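Local coordinates for Can2 (Sulfobacillus thermosulfidooxidans, PDB 7BDV), which is a dual-specificity nuclease that binds cyclic tetra-adenylate and potentiates type III CRISPR defence, at residues I27-A32 with E57-E62; R78-I83 with L103-R108; R168-L173 with A213-P218; R251-S254 with P258-N261; M327-Y332 with S354-Q359. All blocks are in the same frame, centred on the assembly; numbering follows the deposited sequence.

Contact 1: residues I27-A32 with E57-E62; sequences IPVIQA and ESVPTE
V59, in the loop between helix 47-55 and strand 62-67, passes the last turn of helix 23-31 with its CA 6.6 Å from that of I30. Both belong to the CARF domain, whose parallel strands 62-67, 36-41, 13-17 and 90-93 have the 3-2-1-4 order of a Rossmann-like sheet. The helix is kinked here: the N atoms of P28 and V29 make no bond to the preceding turn, while Q31 N bonds I27 O at 3.1 Å. V59 directs its side chain toward the helix and spreads its two methyl groups over two residues. With CG1 anti to the backbone N (chi1 165°), that branch serves V29, and CG2 serves I30. V59 CG2 lies 4.3 Å from I30 CD1, which the bent end of the isoleucine (chi2 -58°) carries closer to the loop than the root of its side chain. The side chains meet through methyl groups, and no hydrogen bond crosses between the segments; V59 also packs on P33, and S58 on Q145. V29 also packs on Y14 of strand 13-17. I30, partly exposed, leans on P140 and Q145. Beyond V59 the chain enters edge strand 62-67, where E62 pairs through its backbone with V37 and through OE1 with R36 in a salt bridge. At the meeting with V29, V59 CG1 stands 4.3 Å from V29 CG1 and nearer still to the backbone, 3.7 Å from V29 O.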
# COMPACT_ATOMS: atom_id res chain seq x y z
N ILE A 27 -17.01 -12.18 -7.79
CA ILE A 27 -18.20 -12.03 -6.92
C ILE A 27 -19.46 -12.40 -7.69
O ILE A 27 -20.28 -13.17 -7.18
CB ILE A 27 -18.25 -10.63 -6.28
CG1 ILE A 27 -17.19 -10.49 -5.17
CG2 ILE A 27 -19.64 -10.35 -5.76
N PRO A 28 -19.72 -11.89 -8.92
CA PRO A 28 -20.90 -12.31 -9.68
C PRO A 28 -20.97 -13.80 -10.05
O PRO A 28 -22.07 -14.32 -10.17
CB PRO A 28 -20.82 -11.44 -10.94
CG PRO A 28 -19.96 -10.26 -10.53
CD PRO A 28 -18.93 -10.86 -9.62
N VAL A 29 -19.84 -14.46 -10.22
CA VAL A 29 -19.72 -15.91 -10.61
C VAL A 29 -20.06 -16.79 -9.40
O VAL A 29 -20.72 -17.84 -9.60
CB VAL A 29 -18.31 -16.20 -11.17
CG1 VAL A 29 -18.03 -17.69 -11.32
CG2 VAL A 29 -18.10 -15.48 -12.50
N ILE A 30 -19.65 -16.39 -8.20
CA ILE A 30 -19.93 -17.13 -6.94
C ILE A 30 -21.41 -16.96 -6.58
O ILE A 30 -22.03 -17.97 -6.15
CB ILE A 30 -19.02 -16.66 -5.78
CG1 ILE A 30 -17.53 -16.74 -6.12
CG2 ILE A 30 -19.34 -17.43 -4.51
CD1 ILE A 30 -17.05 -18.11 -6.51
N GLN A 31 -21.95 -15.74 -6.75
CA GLN A 31 -23.36 -15.40 -6.46
C GLN A 31 -24.29 -16.25 -7.34
O GLN A 31 -25.22 -16.85 -6.78
CB GLN A 31 -23.59 -13.91 -6.67
CG GLN A 31 -24.98 -13.47 -6.23
CD GLN A 31 -25.07 -11.99 -5.93
OE1 GLN A 31 -24.35 -11.46 -5.08
NE2 GLN A 31 -25.95 -11.30 -6.64
N ALA A 32 -24.04 -16.26 -8.66
CA ALA A 32 -24.91 -16.84 -9.71
C ALA A 32 -24.05 -17.52 -10.78
O ALA A 32 -23.64 -16.91 -11.77
CB ALA A 32 -25.77 -15.73 -10.31
N GLU A 57 -13.17 -22.34 -7.58
CA GLU A 57 -13.06 -23.84 -7.59
C GLU A 57 -14.38 -24.48 -7.10
O GLU A 57 -14.74 -25.54 -7.64
CB GLU A 57 -11.88 -24.33 -6.74
N SER A 58 -15.06 -23.86 -6.12
CA SER A 58 -16.33 -24.34 -5.50
C SER A 58 -17.49 -24.32 -6.52
O SER A 58 -18.50 -24.95 -6.27
CB SER A 58 -16.71 -23.51 -4.30
OG SER A 58 -15.68 -23.49 -3.33
N VAL A 59 -17.32 -23.59 -7.63
CA VAL A 59 -18.36 -23.32 -8.65
C VAL A 59 -17.77 -23.66 -10.01
O VAL A 59 -17.55 -22.77 -10.83
CB VAL A 59 -18.78 -21.84 -8.57
CG1 VAL A 59 -19.56 -21.40 -9.80
CG2 VAL A 59 -19.56 -21.54 -7.30
N PRO A 60 -17.45 -24.93 -10.32
CA PRO A 60 -16.89 -25.27 -11.63
C PRO A 60 -17.88 -24.88 -12.74
O PRO A 60 -18.99 -25.32 -12.72
CB PRO A 60 -16.67 -26.80 -11.58
CG PRO A 60 -17.58 -27.28 -10.45
CD PRO A 60 -17.64 -26.12 -9.46
N THR A 61 -17.44 -24.03 -13.67
CA THR A 61 -18.09 -23.76 -14.98
C THR A 61 -17.14 -24.11 -16.13
O THR A 61 -16.05 -24.54 -15.83
CB THR A 61 -18.46 -22.29 -15.15
N GLU A 62 -17.56 -23.88 -17.37
CA GLU A 62 -16.68 -23.90 -18.56
C GLU A 62 -15.89 -22.58 -18.60
O GLU A 62 -16.57 -21.53 -18.65
CB GLU A 62 -17.49 -24.11 -19.84
CG GLU A 62 -16.67 -24.06 -21.11
CD GLU A 62 -17.44 -24.20 -22.42
OE1 GLU A 62 -18.69 -24.28 -22.36
OE2 GLU A 62 -16.78 -24.20 -23.49

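Contact 2: residues R78-I83 with L103-R108; sequences RICDEI and LAAFDR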
# COMPACT_ATOMS: atom_id res chain seq x y z
N ARG A 78 -11.90 -6.09 -32.13
CA ARG A 78 -11.94 -7.26 -33.05
C ARG A 78 -12.19 -8.54 -32.24
O ARG A 78 -12.98 -9.37 -32.69
CB ARG A 78 -10.67 -7.33 -33.90
N ILE A 79 -11.54 -8.71 -31.09
CA ILE A 79 -11.68 -9.94 -30.25
C ILE A 79 -13.12 -10.00 -29.69
O ILE A 79 -13.70 -11.11 -29.67
CB ILE A 79 -10.62 -9.99 -29.13
CG1 ILE A 79 -9.20 -10.07 -29.72
CG2 ILE A 79 -10.90 -11.12 -28.16
N CYS A 80 -13.68 -8.87 -29.26
CA CYS A 80 -15.06 -8.80 -28.73
C CYS A 80 -16.06 -9.10 -29.87
O CYS A 80 -17.01 -9.87 -29.62
CB CYS A 80 -15.33 -7.48 -28.04
SG CYS A 80 -14.45 -7.35 -26.46
N ASP A 81 -15.85 -8.54 -31.06
CA ASP A 81 -16.62 -8.89 -32.29
C ASP A 81 -16.60 -10.41 -32.48
O ASP A 81 -17.68 -10.98 -32.65
CB ASP A 81 -16.09 -8.15 -33.52
CG ASP A 81 -16.51 -6.68 -33.61
OD1 ASP A 81 -17.42 -6.28 -32.85
OD2 ASP A 81 -15.94 -5.96 -34.45
N GLU A 82 -15.44 -11.06 -32.41
CA GLU A 82 -15.30 -12.53 -32.62
C GLU A 82 -16.10 -13.28 -31.54
O GLU A 82 -16.79 -14.24 -31.91
CB GLU A 82 -13.84 -12.98 -32.64
CG GLU A 82 -13.11 -12.58 -33.91
CD GLU A 82 -11.58 -12.63 -33.85
OE1 GLU A 82 -11.02 -13.24 -32.89
OE2 GLU A 82 -10.95 -12.04 -34.77
N ILE A 83 -16.03 -12.83 -30.28
CA ILE A 83 -16.72 -13.47 -29.11
C ILE A 83 -18.24 -13.41 -29.31
O ILE A 83 -18.93 -14.44 -28.99
CB ILE A 83 -16.31 -12.79 -27.77
CG1 ILE A 83 -14.90 -13.18 -27.32
CG2 ILE A 83 -17.32 -13.10 -26.68
CD1 ILE A 83 -14.36 -12.27 -26.24
N LEU A 103 -13.14 0.23 -22.54
CA LEU A 103 -13.82 1.07 -23.56
C LEU A 103 -14.09 0.24 -24.83
O LEU A 103 -15.18 0.36 -25.41
CB LEU A 103 -12.96 2.29 -23.91
CG LEU A 103 -12.85 3.36 -22.82
CD1 LEU A 103 -11.71 4.32 -23.11
CD2 LEU A 103 -14.15 4.14 -22.71
N ALA A 104 -13.13 -0.57 -25.27
CA ALA A 104 -13.21 -1.39 -26.50
C ALA A 104 -14.39 -2.36 -26.37
O ALA A 104 -15.22 -2.41 -27.28
CB ALA A 104 -11.91 -2.10 -26.72
N ALA A 105 -14.45 -3.07 -25.25
CA ALA A 105 -15.44 -4.15 -25.00
C ALA A 105 -16.81 -3.52 -24.81
O ALA A 105 -17.77 -3.99 -25.41
CB ALA A 105 -14.99 -4.98 -23.82
N PHE A 106 -16.92 -2.47 -24.00
CA PHE A 106 -18.18 -1.72 -23.82
C PHE A 106 -18.76 -1.36 -25.19
O PHE A 106 -19.95 -1.67 -25.45
CB PHE A 106 -17.95 -0.47 -22.98
CG PHE A 106 -19.21 0.23 -22.60
CD1 PHE A 106 -19.96 -0.20 -21.51
CD2 PHE A 106 -19.64 1.33 -23.30
CE1 PHE A 106 -21.11 0.48 -21.13
CE2 PHE A 106 -20.77 2.03 -22.90
CZ PHE A 106 -21.51 1.59 -21.83
N ASP A 107 -17.95 -0.72 -26.04
CA ASP A 107 -18.36 -0.24 -27.38
C ASP A 107 -19.05 -1.36 -28.19
O ASP A 107 -20.12 -1.10 -28.76
CB ASP A 107 -17.17 0.32 -28.16
CG ASP A 107 -17.57 0.90 -29.50
OD1 ASP A 107 -18.09 2.03 -29.52
OD2 ASP A 107 -17.39 0.19 -30.53
N ARG A 108 -18.45 -2.55 -28.27
CA ARG A 108 -18.96 -3.67 -29.12
C ARG A 108 -20.18 -4.32 -28.46
O ARG A 108 -21.09 -4.72 -29.19
CB ARG A 108 -17.88 -4.72 -29.36
CG ARG A 108 -16.62 -4.20 -30.03
CD ARG A 108 -16.88 -3.13 -31.08
NE ARG A 108 -17.73 -3.64 -32.14
CZ ARG A 108 -18.46 -2.90 -32.97
NH1 ARG A 108 -18.48 -1.58 -32.86
NH2 ARG A 108 -19.18 -3.49 -33.90
O HOH W 1 -20.07 -6.84 -33.44
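C80 and A105 bring helices 73-86 and 99-111 together, their CA atoms 6.0 Å apart where the segment axes cross at -40° with a closest approach of 9.0 Å. The apolar part is small and buried: C80 SG rests 3.6 Å from A105 CB, and C80 CB lies 4.0 Å from R108 CB, against the aliphatic root of the arginine. The small methyl and thiol are consistent with the close approach of the helices. The charged part involves the partly exposed D81 and R108. R108 folds back at chi2 and chi3 (chi3 -60°), which brings NE, at the edge of the guanidinium, to D81 OD1 in a 2.8 Å salt bridge on the syn side of the carboxylate. The two flat groups stand almost upright to one another, 83° between planes, and the bond runs to OD1. R108 NH1 bonds D107 OD2 at 3.1 Å, near the same plane, and Q77 NE2 also reaches that oxygen; the guanidinium is thus fixed by two carboxylates. A water donates to D81 OD1 at 2.8 Å and meets R108 NH2 weakly. Helix 73-86, the crossover from strand 62-67 to 90-93, packs through I83 on strand 36-41, while L103 and F106 of helix 99-111 touch L103 of the second subunit.

Contact 3: residues R168-L173 with A213-P218; sequences REVEDL and ANLIKP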
# COMPACT_ATOMS: atom_id res chain seq x y z
N ARG A 168 -12.03 -14.80 31.89
CA ARG A 168 -12.99 -13.92 31.18
C ARG A 168 -13.38 -12.73 32.07
O ARG A 168 -13.48 -11.58 31.53
CB ARG A 168 -14.22 -14.72 30.75
N GLU A 169 -13.59 -12.96 33.37
CA GLU A 169 -13.94 -11.90 34.35
C GLU A 169 -12.82 -10.86 34.39
O GLU A 169 -13.14 -9.66 34.45
CB GLU A 169 -14.18 -12.47 35.74
N VAL A 170 -11.56 -11.31 34.35
CA VAL A 170 -10.35 -10.43 34.43
C VAL A 170 -10.30 -9.56 33.18
O VAL A 170 -10.10 -8.34 33.31
CB VAL A 170 -9.06 -11.25 34.62
CG1 VAL A 170 -7.85 -10.34 34.75
CG2 VAL A 170 -9.14 -12.16 35.83
N GLU A 171 -10.50 -10.20 32.02
CA GLU A 171 -10.55 -9.58 30.67
C GLU A 171 -11.51 -8.38 30.67
O GLU A 171 -11.07 -7.28 30.25
CB GLU A 171 -10.96 -10.67 29.67
CG GLU A 171 -11.15 -10.18 28.27
CD GLU A 171 -11.92 -11.19 27.41
OE1 GLU A 171 -11.67 -12.42 27.57
OE2 GLU A 171 -12.79 -10.75 26.64
N ASP A 172 -12.75 -8.58 31.15
CA ASP A 172 -13.80 -7.53 31.25
C ASP A 172 -13.33 -6.41 32.21
O ASP A 172 -13.53 -5.22 31.87
CB ASP A 172 -15.15 -8.07 31.73
CG ASP A 172 -15.78 -9.19 30.92
OD1 ASP A 172 -15.51 -9.28 29.69
OD2 ASP A 172 -16.55 -9.96 31.52
N LEU A 173 -12.73 -6.76 33.36
CA LEU A 173 -12.27 -5.77 34.39
C LEU A 173 -11.11 -4.94 33.83
O LEU A 173 -11.08 -3.73 34.07
CB LEU A 173 -11.87 -6.49 35.68
N ALA A 213 -7.61 -14.74 40.50
CA ALA A 213 -7.76 -15.34 39.15
C ALA A 213 -6.73 -16.45 38.94
O ALA A 213 -6.87 -17.17 37.94
CB ALA A 213 -7.63 -14.29 38.09
N ASN A 214 -5.71 -16.55 39.80
CA ASN A 214 -4.59 -17.51 39.67
C ASN A 214 -3.81 -17.21 38.38
O ASN A 214 -3.44 -18.16 37.66
CB ASN A 214 -5.09 -18.97 39.72
CG ASN A 214 -3.96 -19.96 39.75
OD1 ASN A 214 -3.05 -19.85 40.58
ND2 ASN A 214 -3.97 -20.92 38.83
N LEU A 215 -3.55 -15.93 38.10
CA LEU A 215 -2.69 -15.49 36.97
C LEU A 215 -1.25 -15.31 37.45
O LEU A 215 -0.32 -15.56 36.66
CB LEU A 215 -3.24 -14.16 36.41
CG LEU A 215 -4.41 -14.29 35.45
CD1 LEU A 215 -5.09 -12.94 35.22
CD2 LEU A 215 -3.98 -14.88 34.13
N ILE A 216 -1.09 -14.82 38.68
CA ILE A 216 0.21 -14.73 39.41
C ILE A 216 0.10 -15.55 40.69
O ILE A 216 -1.01 -15.73 41.20
CB ILE A 216 0.59 -13.27 39.70
CG1 ILE A 216 -0.32 -12.63 40.76
CG2 ILE A 216 0.62 -12.47 38.40
CD1 ILE A 216 0.11 -11.23 41.19
N LYS A 217 1.25 -16.05 41.16
CA LYS A 217 1.43 -16.63 42.52
C LYS A 217 2.67 -15.99 43.13
O LYS A 217 3.54 -15.48 42.42
CB LYS A 217 1.53 -18.16 42.45
CG LYS A 217 2.66 -18.72 41.61
CD LYS A 217 2.65 -20.24 41.55
N PRO A 218 2.77 -15.99 44.48
CA PRO A 218 3.94 -15.43 45.15
C PRO A 218 5.17 -16.30 44.88
O PRO A 218 5.02 -17.47 44.65
CB PRO A 218 3.52 -15.38 46.62
CG PRO A 218 2.52 -16.51 46.74
CD PRO A 218 1.77 -16.50 45.43
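A213 O accepts a hydrogen bond from W167 NE1, and the methyl group of the same A213 presses against V170 on helix 168-176. A hydrogen bond therefore joins the end of helix 205-212 to the residue just before helix 168-176, beside an apolar contact between the same elements. Three helices, 168-176, 182-193 and 205-212, followed by the two-stranded hairpin of 216-218 and 226-228, give an order consistent with a winged-helix-like domain. The chain leaves helix 205-212 through a Schellman motif: N214 has a positive phi of 63° and two bonds run back into the last turn. That reversal lets A213 and L215 both face V170, with N214 left at the surface. T229 OG1 bonds N214 O and, weakly, L215 O. V170 is the one residue of 168-173 that meets the other segment, and it divides its methyl groups. Its CG1, swung away from the backbone N (chi1 -178°), meets L215 CD1 tip to tip at 3.8 Å. L215 is buried on several sides, reaching W167, L210, A233 and F236; V170 packs on F236 too, so long helix 231-254 closes the small apolar cluster. No hydrogen bond crosses between the segments themselves. The packing is tightest at the other branch of the valine, where V170 CG2 lies 3.5 Å from A213 CB, closer than usual for two carbons.

Contact 4: residues R251-S254 with P258-N261; sequences RQIS and PIKN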
# COMPACT_ATOMS: atom_id res chain seq x y z
N ARG A 251 -17.82 -10.84 18.39
CA ARG A 251 -18.86 -11.87 18.64
C ARG A 251 -20.18 -11.19 19.04
O ARG A 251 -21.22 -11.57 18.51
CB ARG A 251 -18.41 -12.84 19.73
CG ARG A 251 -17.26 -13.74 19.30
CD ARG A 251 -17.10 -14.89 20.28
NE ARG A 251 -18.27 -15.77 20.29
N GLN A 252 -20.15 -10.18 19.91
CA GLN A 252 -21.36 -9.40 20.25
C GLN A 252 -21.94 -8.80 18.98
O GLN A 252 -23.18 -9.02 18.71
CB GLN A 252 -21.09 -8.25 21.25
CG GLN A 252 -20.74 -8.70 22.65
CD GLN A 252 -20.55 -7.49 23.54
OE1 GLN A 252 -21.30 -6.51 23.47
NE2 GLN A 252 -19.50 -7.54 24.34
N ILE A 253 -21.12 -8.05 18.22
CA ILE A 253 -21.58 -7.35 16.98
C ILE A 253 -22.16 -8.39 15.99
O ILE A 253 -23.19 -8.07 15.35
CB ILE A 253 -20.43 -6.57 16.36
CG1 ILE A 253 -20.04 -5.34 17.19
CG2 ILE A 253 -20.78 -6.20 14.93
CD1 ILE A 253 -18.70 -4.80 16.81
N SER A 254 -21.53 -9.56 15.87
CA SER A 254 -21.99 -10.65 14.95
C SER A 254 -23.45 -11.00 15.20
O SER A 254 -24.09 -11.51 14.29
CB SER A 254 -21.17 -11.89 15.12
OG SER A 254 -19.87 -11.65 14.72
N PRO A 258 -24.07 -9.06 9.90
CA PRO A 258 -23.59 -10.27 9.21
C PRO A 258 -22.08 -10.27 8.93
O PRO A 258 -21.66 -10.25 7.82
CB PRO A 258 -24.39 -10.23 7.90
CG PRO A 258 -24.50 -8.75 7.61
CD PRO A 258 -24.76 -8.15 8.98
N ILE A 259 -21.27 -10.25 9.98
CA ILE A 259 -19.81 -10.48 9.93
C ILE A 259 -19.61 -11.96 9.54
O ILE A 259 -20.25 -12.77 10.18
CB ILE A 259 -19.22 -10.12 11.31
CG1 ILE A 259 -19.07 -8.59 11.44
CG2 ILE A 259 -17.92 -10.85 11.54
CD1 ILE A 259 -18.57 -8.15 12.78
N LYS A 260 -18.75 -12.26 8.58
CA LYS A 260 -18.55 -13.65 8.05
C LYS A 260 -17.11 -14.11 8.31
O LYS A 260 -16.17 -13.28 8.16
CB LYS A 260 -18.83 -13.68 6.54
CG LYS A 260 -20.27 -13.94 6.16
CD LYS A 260 -20.41 -14.38 4.72
CE LYS A 260 -19.82 -15.75 4.44
NZ LYS A 260 -19.78 -16.00 2.99
N ASN A 261 -16.93 -15.40 8.63
CA ASN A 261 -15.61 -16.08 8.69
C ASN A 261 -14.68 -15.38 9.69
O ASN A 261 -13.47 -15.26 9.42
CB ASN A 261 -14.96 -16.14 7.30
CG ASN A 261 -15.77 -16.92 6.28
OD1 ASN A 261 -15.79 -16.58 5.09
ND2 ASN A 261 -16.44 -17.97 6.71
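I259 lies at a slant to I253 and sends its outer end against that residue of helix 231-254. Its CG1 stands beside its own backbone N and the chain continues extended (chi2 177°), which carries CD1 out to 3.6 Å from I253 CG2. The isoleucines therefore meet methyl to methyl. The base of the I259 side chain is turned to S254 instead: S254 OG sits 3.8 Å from both I259 CB and I259 CG2, an ordinary contact of a hydroxyl with hydrocarbon. That hydroxyl is already engaged, bonded back to L250 O one turn earlier, as suits a serine whose OG lies beside the backbone N (chi1 -66°). No hydrogen bond crosses the contact. I259 also packs on F281 and Y283 of strand 279-283, while I253 reaches helix 356-365 at L360 and I361. Next to I259, K260 points away, and its NZ bonds the carbonyl oxygens of D139 and L141, tying this loop to the CARF side of the chain. A long helix turning back through a short loop into an antiparallel run of strands, here 262-269 onward, is consistent with the opening of a Card1-like endonuclease core of the PD-(D/E)XK clan.

Contact 5: residues M327-Y332 with S354-Q359; sequences MFASYY and SQLHHQ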
# COMPACT_ATOMS: atom_id res chain seq x y z
N MSE A 327 -7.52 -1.93 10.81
CA MSE A 327 -7.69 -1.16 12.03
C MSE A 327 -6.56 -1.48 12.98
O MSE A 327 -6.10 -2.62 13.04
CB MSE A 327 -9.02 -1.48 12.72
CG MSE A 327 -9.07 -0.95 14.15
SE MSE A 327 -10.81 -1.19 14.92
CE MSE A 327 -11.77 0.48 14.52
N PHE A 328 -6.12 -0.46 13.71
CA PHE A 328 -5.13 -0.64 14.76
C PHE A 328 -5.81 -0.33 16.09
O PHE A 328 -6.22 0.82 16.33
CB PHE A 328 -3.89 0.21 14.46
CG PHE A 328 -2.80 0.14 15.49
CD1 PHE A 328 -2.59 -1.01 16.24
CD2 PHE A 328 -1.93 1.21 15.69
CE1 PHE A 328 -1.57 -1.08 17.17
CE2 PHE A 328 -0.90 1.13 16.62
CZ PHE A 328 -0.72 -0.01 17.35
N ALA A 329 -5.97 -1.35 16.92
CA ALA A 329 -6.65 -1.28 18.24
C ALA A 329 -5.60 -1.46 19.34
O ALA A 329 -4.77 -2.39 19.21
CB ALA A 329 -7.74 -2.33 18.32
N SER A 330 -5.64 -0.61 20.35
CA SER A 330 -4.67 -0.55 21.48
C SER A 330 -5.41 -0.23 22.79
O SER A 330 -6.39 0.55 22.75
CB SER A 330 -3.62 0.50 21.19
OG SER A 330 -2.64 0.55 22.19
N TYR A 331 -4.97 -0.78 23.92
CA TYR A 331 -5.45 -0.38 25.27
C TYR A 331 -4.59 0.78 25.78
O TYR A 331 -5.06 1.45 26.70
CB TYR A 331 -5.48 -1.56 26.26
CG TYR A 331 -4.14 -2.11 26.68
CD1 TYR A 331 -3.45 -1.56 27.75
CD2 TYR A 331 -3.57 -3.20 26.04
CE1 TYR A 331 -2.21 -2.03 28.13
CE2 TYR A 331 -2.34 -3.70 26.41
CZ TYR A 331 -1.65 -3.11 27.45
OH TYR A 331 -0.43 -3.57 27.83
N TYR A 332 -3.41 1.01 25.19
CA TYR A 332 -2.45 2.07 25.61
C TYR A 332 -2.59 3.27 24.68
O TYR A 332 -2.76 3.13 23.48
CB TYR A 332 -1.01 1.53 25.59
N SER A 354 -12.95 1.80 25.90
CA SER A 354 -14.34 2.29 26.15
C SER A 354 -15.06 2.63 24.85
O SER A 354 -16.30 2.45 24.82
CB SER A 354 -14.34 3.49 27.07
OG SER A 354 -13.85 4.63 26.36
N GLN A 355 -14.36 3.11 23.82
CA GLN A 355 -14.96 3.59 22.55
C GLN A 355 -14.93 2.48 21.46
O GLN A 355 -15.44 2.74 20.36
CB GLN A 355 -14.19 4.76 21.96
CG GLN A 355 -13.94 5.89 22.95
CD GLN A 355 -15.24 6.40 23.50
OE1 GLN A 355 -16.04 6.99 22.78
NE2 GLN A 355 -15.43 6.23 24.80
N LEU A 356 -14.32 1.34 21.71
CA LEU A 356 -13.98 0.41 20.61
C LEU A 356 -15.25 -0.10 19.94
O LEU A 356 -15.30 -0.11 18.69
CB LEU A 356 -13.12 -0.74 21.15
CG LEU A 356 -12.57 -1.69 20.08
CD1 LEU A 356 -11.72 -0.97 19.05
CD2 LEU A 356 -11.80 -2.80 20.72
N HIS A 357 -16.27 -0.48 20.70
CA HIS A 357 -17.51 -1.08 20.13
C HIS A 357 -18.06 -0.11 19.12
O HIS A 357 -18.30 -0.49 17.98
CB HIS A 357 -18.57 -1.41 21.19
CG HIS A 357 -19.80 -2.02 20.58
ND1 HIS A 357 -20.84 -1.23 20.08
CD2 HIS A 357 -20.12 -3.31 20.28
CE1 HIS A 357 -21.78 -2.01 19.58
NE2 HIS A 357 -21.36 -3.29 19.68
N HIS A 358 -18.24 1.14 19.53
CA HIS A 358 -18.79 2.19 18.66
C HIS A 358 -17.91 2.39 17.42
O HIS A 358 -18.49 2.58 16.29
CB HIS A 358 -18.95 3.49 19.45
CG HIS A 358 -19.50 4.57 18.61
ND1 HIS A 358 -18.70 5.56 18.07
CD2 HIS A 358 -20.77 4.80 18.19
CE1 HIS A 358 -19.46 6.38 17.37
NE2 HIS A 358 -20.76 5.94 17.43
N GLN A 359 -16.59 2.39 17.59
CA GLN A 359 -15.61 2.57 16.49
C GLN A 359 -15.66 1.37 15.53
O GLN A 359 -15.56 1.57 14.35
CB GLN A 359 -14.22 2.81 17.08
CG GLN A 359 -14.12 4.16 17.76
CD GLN A 359 -12.71 4.50 18.16
OE1 GLN A 359 -12.14 3.89 19.06
NE2 GLN A 359 -12.18 5.53 17.53
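M327, modelled as selenomethionine, and A329 look from strand 325-329 toward L356 and Q359 on helix 356-365. The buried part gathers M327, A329 and L356. M327 SE comes within 4.2 Å of L356 CD1, and A329 CB is 4.3 Å from that same methyl, so one leucine branch settles over two alternate residues on one face of the strand. V246 and L249 of helix 231-254 back L356, and F242 of that helix touches A329, which completes a buried layer. At the boundary M327 meets Q359, which is partly exposed. The selenomethionine chain starts out opposite its backbone N (chi1 166°), runs extended, then bends at chi3 (-92°), laying CE alongside the helix backbone 3.9 Å from Q359 O. Q359 CB is 4.2 Å from M327 CE, while its OE1 turns to a hydrogen bond with S350 OG on strand 347-350. Beyond this layer S330 and Q355 make bonds within their own segments. S330 OG donates to Y332 O at 2.9 Å, in the carbonyl plane, and on the solvent side, where S354 and Q355 are exposed, Q355 NE2 gives a nearly straight bond of 2.7 Å to S354 OG. No hydrogen bond joins the two segments. Strand 325-329 is flanked by parallel strands 286-291 and 347-350, bonding by backbone to V289 and E291 on one and Y348 and S350 on the other. A helix laid on a central, partly parallel sheet in this way fits the alpha/beta core of PD-(D/E)XK endonucleases.

Overall arrangement
Contacts 1 and 2 lie in the CARF part, their centres about 23 Å apart, and contacts 4 and 5 in the endonuclease part, with contact 3 beyond the latter, about 66 Å from contact 2 between centres. Contacts 3 and 5 are buried, while 1, 2 and 4 are partly buried. Contact 2 alone carries a salt bridge between its segments, made by partly exposed side chains; the others meet mainly through methyl groups and other apolar atoms, with no hydrogen bond between their segments. Helix 231-254 recurs: it supplies a segment of contact 4 and backs contacts 3 and 5. Contacts 4 and 5 touch directly, I253 CG1 lying 3.5 Å from H357 NE2.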